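Local structure of probable arabinosyltransferase C (Mycobacterium tuberculosis, 3PTY) at residues L133-A138 with H238-T243; S64-P69 with V142-R147. The protein is a membrane-bound arabinosyltransferase that probably polymerises arabinose into cell-wall arabinan, represented by its C-terminal extracellular carbohydrate-binding domain. All coordinates share one frame; numbering follows the deposited sequence.

Interaction 1 (L133-A138 with H238-T243); sequences LGSWRA and HWIALT. With CA (calcium ion), chain C; PO4 (phosphate ion), chain D.
Leu133 and Leu242 exchange two backbone hydrogen bonds as an antiparallel hydrogen-bonded pair: Leu133 N to Leu242 O (3.2 Å) and Leu242 N to Leu133 O (2.9 Å). Gly134 faces Ala241 in the following non-hydrogen-bonded pair, their CA atoms 3.8 Å apart. Past the end of strand 133-134 the ladder continues through Ser135, whose N donates to Ile240 O at 2.8 Å. Ile240 N is then met by a side chain: with OG turned between its own N and carbonyl carbon (chi1 65°), Ser135 OG reaches back and accepts the N-H at 2.9 Å. The same OG is hydrogen-bonded to Asp231, a calcium ligand, so the hydroxyl joins the strand backbone to the metal site. Calcium takes His238 O at 2.4 Å, three waters, and atoms of Asp231 and Asp233; one of these waters probably donates to Ser135 O. Beyond the serine, the indoles of Trp136 and Trp239 form a T-shaped pair, planes at 75°. CB of Trp136 sits over the five-membered ring of Trp239, and the CD1 edge beside it leans on the same face. The N-H of Trp239 NE1 points outward from the edge of its ring in a nearly straight bond (175°) to O4 of a phosphate, probably from the crystallisation liquor, which Arg172 also holds. In the antiparallel sheet of this lectin-like domain, strand 133-134 is one of the two end strands within this chain, beside 240-242, which bonds through Ala241 to strand 164-171 on its other flank, while Leu133 and Leu242 both pack on Leu146 of strand 144-152.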
# COMPACT_ATOMS: atom_id res chain seq x y z
N LEU A 133 -23.26 17.36 10.82
CA LEU A 133 -23.54 18.64 10.17
C LEU A 133 -22.37 19.04 9.27
O LEU A 133 -21.20 18.96 9.68
CB LEU A 133 -23.80 19.73 11.21
CG LEU A 133 -25.10 19.65 12.01
CD1 LEU A 133 -25.15 20.74 13.08
CD2 LEU A 133 -26.35 19.73 11.09
N GLY A 134 -22.67 19.45 8.04
CA GLY A 134 -21.62 19.82 7.08
C GLY A 134 -21.94 21.06 6.26
O GLY A 134 -23.11 21.41 6.08
N SER A 135 -20.91 21.72 5.76
CA SER A 135 -21.09 22.97 5.02
C SER A 135 -20.93 22.82 3.51
O SER A 135 -20.87 23.81 2.79
CB SER A 135 -20.12 24.04 5.52
OG SER A 135 -18.78 23.65 5.25
N TRP A 136 -20.84 21.58 3.02
CA TRP A 136 -20.74 21.39 1.58
C TRP A 136 -22.09 21.65 0.91
O TRP A 136 -23.14 21.37 1.49
CB TRP A 136 -20.27 19.98 1.21
CG TRP A 136 -20.28 19.75 -0.28
CD1 TRP A 136 -19.27 20.02 -1.15
CD2 TRP A 136 -21.37 19.24 -1.06
NE1 TRP A 136 -19.65 19.69 -2.44
CE2 TRP A 136 -20.93 19.21 -2.41
CE3 TRP A 136 -22.66 18.79 -0.76
CZ2 TRP A 136 -21.74 18.75 -3.45
CZ3 TRP A 136 -23.46 18.34 -1.80
CH2 TRP A 136 -23.00 18.33 -3.12
N ARG A 137 -22.04 22.20 -0.29
CA ARG A 137 -23.23 22.30 -1.13
C ARG A 137 -22.85 22.45 -2.59
O ARG A 137 -21.74 22.89 -2.92
CB ARG A 137 -24.11 23.48 -0.69
CG ARG A 137 -23.47 24.85 -0.88
CD ARG A 137 -24.33 25.92 -0.23
NE ARG A 137 -24.71 25.55 1.12
CZ ARG A 137 -25.79 26.00 1.75
NH1 ARG A 137 -26.60 26.86 1.15
NH2 ARG A 137 -26.05 25.59 2.99
N ALA A 138 -23.76 22.07 -3.47
CA ALA A 138 -23.57 22.30 -4.89
C ALA A 138 -24.09 23.70 -5.23
O ALA A 138 -24.80 24.32 -4.43
CB ALA A 138 -24.30 21.23 -5.72
N HIS A 238 -13.73 23.64 -0.56
CA HIS A 238 -13.41 23.97 0.81
C HIS A 238 -14.67 23.90 1.66
O HIS A 238 -15.50 24.79 1.60
CB HIS A 238 -12.79 25.36 0.90
CG HIS A 238 -12.13 25.65 2.22
ND1 HIS A 238 -10.77 25.58 2.40
CD2 HIS A 238 -12.66 26.00 3.42
CE1 HIS A 238 -10.48 25.89 3.65
NE2 HIS A 238 -11.61 26.15 4.29
N TRP A 239 -14.83 22.82 2.41
CA TRP A 239 -16.02 22.62 3.22
C TRP A 239 -15.67 21.78 4.45
O TRP A 239 -14.60 21.18 4.50
CB TRP A 239 -17.13 21.95 2.41
CG TRP A 239 -16.70 20.69 1.74
CD1 TRP A 239 -16.16 20.56 0.49
CD2 TRP A 239 -16.74 19.37 2.29
NE1 TRP A 239 -15.87 19.25 0.23
CE2 TRP A 239 -16.22 18.49 1.32
CE3 TRP A 239 -17.18 18.84 3.51
CZ2 TRP A 239 -16.12 17.12 1.53
CZ3 TRP A 239 -17.08 17.47 3.72
CH2 TRP A 239 -16.55 16.63 2.73
N ILE A 240 -16.57 21.74 5.41
CA ILE A 240 -16.32 21.05 6.68
C ILE A 240 -17.53 20.23 7.08
O ILE A 240 -18.66 20.70 6.99
CB ILE A 240 -16.06 22.07 7.82
CG1 ILE A 240 -14.92 23.02 7.44
CG2 ILE A 240 -15.73 21.34 9.12
CD1 ILE A 240 -14.73 24.18 8.43
N ALA A 241 -17.31 18.99 7.53
CA ALA A 241 -18.37 18.19 8.12
C ALA A 241 -17.90 17.65 9.47
O ALA A 241 -16.76 17.18 9.58
CB ALA A 241 -18.78 17.05 7.20
N LEU A 242 -18.76 17.71 10.48
CA LEU A 242 -18.38 17.32 11.83
C LEU A 242 -19.39 16.37 12.46
O LEU A 242 -20.55 16.32 12.05
CB LEU A 242 -18.26 18.55 12.74
CG LEU A 242 -17.25 19.65 12.36
CD1 LEU A 242 -17.38 20.81 13.32
CD2 LEU A 242 -15.84 19.11 12.35
N THR A 243 -18.94 15.63 13.46
CA THR A 243 -19.81 14.81 14.30
C THR A 243 -19.44 15.19 15.73
O THR A 243 -18.48 15.93 15.94
CB THR A 243 -19.57 13.31 14.05
OG1 THR A 243 -18.17 13.04 14.19
CG2 THR A 243 -20.03 12.91 12.65
CA CA C . -16.97 26.65 1.98
P PO4 D . -14.99 16.94 -2.81
O1 PO4 D . -13.76 16.57 -3.62
O2 PO4 D . -15.17 15.94 -1.68
O3 PO4 D . -16.21 16.90 -3.71
O4 PO4 D . -14.83 18.33 -2.25
O HOH W 1 -19.03 25.06 1.59
O HOH W 2 -18.45 28.46 2.87
O HOH W 3 -17.42 26.76 -0.53

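Interaction 2 (S64-P69 with V142-R147); sequences SEAFTP and VPAMLR
Phe67 lays one ring face over Leu146 where strand 63-65 pairs with strand 144-152, an antiparallel edge of the beta-sandwich in this lectin-like carbohydrate-binding module. CB of Leu146 stands almost exactly above the ring centre, 3.8 Å from the centroid and 8° off the normal, a CH-pi contact. Leu146 has CG anti to its backbone N (chi1 -180°), and its two methyls part: CD2 approaches Phe67 CD2, while CD1 reaches toward Ser64 CB. The ring edge abuts the backbone between Ala144 and Met145, and the small CB of Ala144 meets Phe67 CE1 at 3.7 Å. Ile240 and Ala229 also line the phenylalanine. Glu65 and Met145 hold the strands in register with two backbone bonds, Glu65 N to Met145 O and Met145 N to Glu65 O. On the face bearing these two residues, the extended Glu65 chain runs obliquely across Met145, bringing OE1 to 3.3 Å from Met145 CG. Ala66 then turns the chain out of the strand with positive phi (55°), which sends Phe67 back to the face of Leu146. The methyl of Ala66 is itself a small knob, set among CG2 of Val142, the carbonyl oxygen of Pro143 and CB of Ala144. Its tightest apolar fit is at the outer end of the contact, where Ala66 CB lies 3.6 Å from Val142 CG2.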
# COMPACT_ATOMS: atom_id res chain seq x y z
N SER A 64 -26.08 27.35 13.78
CA SER A 64 -25.77 26.68 12.54
C SER A 64 -26.12 27.64 11.40
O SER A 64 -27.28 28.01 11.23
CB SER A 64 -26.59 25.40 12.41
OG SER A 64 -26.55 24.91 11.08
N GLU A 65 -25.11 28.06 10.65
CA GLU A 65 -25.34 28.86 9.46
C GLU A 65 -24.83 28.08 8.27
O GLU A 65 -23.63 27.87 8.13
CB GLU A 65 -24.62 30.20 9.57
CG GLU A 65 -24.73 31.05 8.31
CD GLU A 65 -23.89 32.32 8.39
OE1 GLU A 65 -22.74 32.25 8.88
OE2 GLU A 65 -24.37 33.38 7.95
N ALA A 66 -25.75 27.64 7.41
CA ALA A 66 -25.40 26.85 6.24
C ALA A 66 -24.60 25.57 6.57
O ALA A 66 -23.84 25.08 5.74
CB ALA A 66 -24.67 27.71 5.20
N PHE A 67 -24.78 25.05 7.78
CA PHE A 67 -24.33 23.70 8.13
C PHE A 67 -25.57 22.83 8.26
O PHE A 67 -26.44 23.12 9.08
CB PHE A 67 -23.60 23.69 9.47
CG PHE A 67 -22.10 23.85 9.37
CD1 PHE A 67 -21.52 25.11 9.23
CD2 PHE A 67 -21.26 22.75 9.47
CE1 PHE A 67 -20.14 25.25 9.16
CE2 PHE A 67 -19.88 22.88 9.40
CZ PHE A 67 -19.32 24.13 9.25
N THR A 68 -25.65 21.76 7.47
CA THR A 68 -26.86 20.93 7.42
C THR A 68 -26.50 19.44 7.47
O THR A 68 -25.38 19.06 7.14
CB THR A 68 -27.64 21.19 6.12
OG1 THR A 68 -26.82 20.86 5.00
CG2 THR A 68 -28.06 22.66 6.03
N PRO A 69 -27.47 18.59 7.86
CA PRO A 69 -27.19 17.17 8.04
C PRO A 69 -26.70 16.49 6.76
O PRO A 69 -25.96 15.52 6.83
CB PRO A 69 -28.54 16.59 8.48
CG PRO A 69 -29.25 17.73 9.12
CD PRO A 69 -28.83 18.95 8.32
N VAL A 142 -21.90 29.69 -0.04
CA VAL A 142 -22.20 30.72 0.95
C VAL A 142 -21.33 30.56 2.20
O VAL A 142 -20.81 29.48 2.45
CB VAL A 142 -23.69 30.69 1.36
CG1 VAL A 142 -24.58 30.85 0.12
CG2 VAL A 142 -24.01 29.38 2.08
N PRO A 143 -21.17 31.64 2.98
CA PRO A 143 -20.43 31.54 4.24
C PRO A 143 -21.14 30.59 5.20
O PRO A 143 -22.37 30.52 5.19
CB PRO A 143 -20.47 32.97 4.79
CG PRO A 143 -20.78 33.84 3.62
CD PRO A 143 -21.63 33.01 2.71
N ALA A 144 -20.39 29.87 6.03
CA ALA A 144 -21.00 28.89 6.92
C ALA A 144 -20.29 28.89 8.26
O ALA A 144 -19.08 29.12 8.34
CB ALA A 144 -20.97 27.51 6.29
N MET A 145 -21.05 28.66 9.33
CA MET A 145 -20.48 28.67 10.67
C MET A 145 -21.23 27.68 11.53
O MET A 145 -22.42 27.46 11.33
CB MET A 145 -20.63 30.04 11.32
CG MET A 145 -20.05 31.19 10.54
SD MET A 145 -20.19 32.69 11.53
CE MET A 145 -19.27 32.21 12.98
N LEU A 146 -20.54 27.12 12.52
CA LEU A 146 -21.19 26.20 13.44
C LEU A 146 -20.70 26.44 14.86
O LEU A 146 -19.51 26.65 15.09
CB LEU A 146 -20.91 24.75 13.04
CG LEU A 146 -21.53 23.66 13.92
CD1 LEU A 146 -23.06 23.66 13.79
CD2 LEU A 146 -20.99 22.30 13.54
N ARG A 147 -21.63 26.39 15.80
CA ARG A 147 -21.30 26.37 17.22
C ARG A 147 -22.23 25.35 17.85
O ARG A 147 -23.45 25.52 17.84
CB ARG A 147 -21.53 27.75 17.85
CG ARG A 147 -21.27 27.79 19.34
CD ARG A 147 -21.23 29.23 19.86
NE ARG A 147 -22.56 29.84 19.95
CZ ARG A 147 -22.99 30.83 19.17
NH1 ARG A 147 -22.19 31.33 18.23
NH2 ARG A 147 -24.21 31.31 19.34

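In the fold
From the N terminus, strand 63-65 and the turn after it come first, followed by 133-138, then 142-147 and finally 238-243. Interaction 2 closes the long excursion between the first and third of these segments, and interaction 1 closes the span from the second to the fourth, so the two loops cross. They lie at the two outer ends of one antiparallel sheet within this chain, strand 63-65 at one and 133-134 at the other, yet their centres are only 8 Å apart. A probable hydrogen bond from Gly134 N to Thr68 O joins them, and Phe67 CE2 packs against Ile240 O, so the two ends of the sheet meet close to the calcium site.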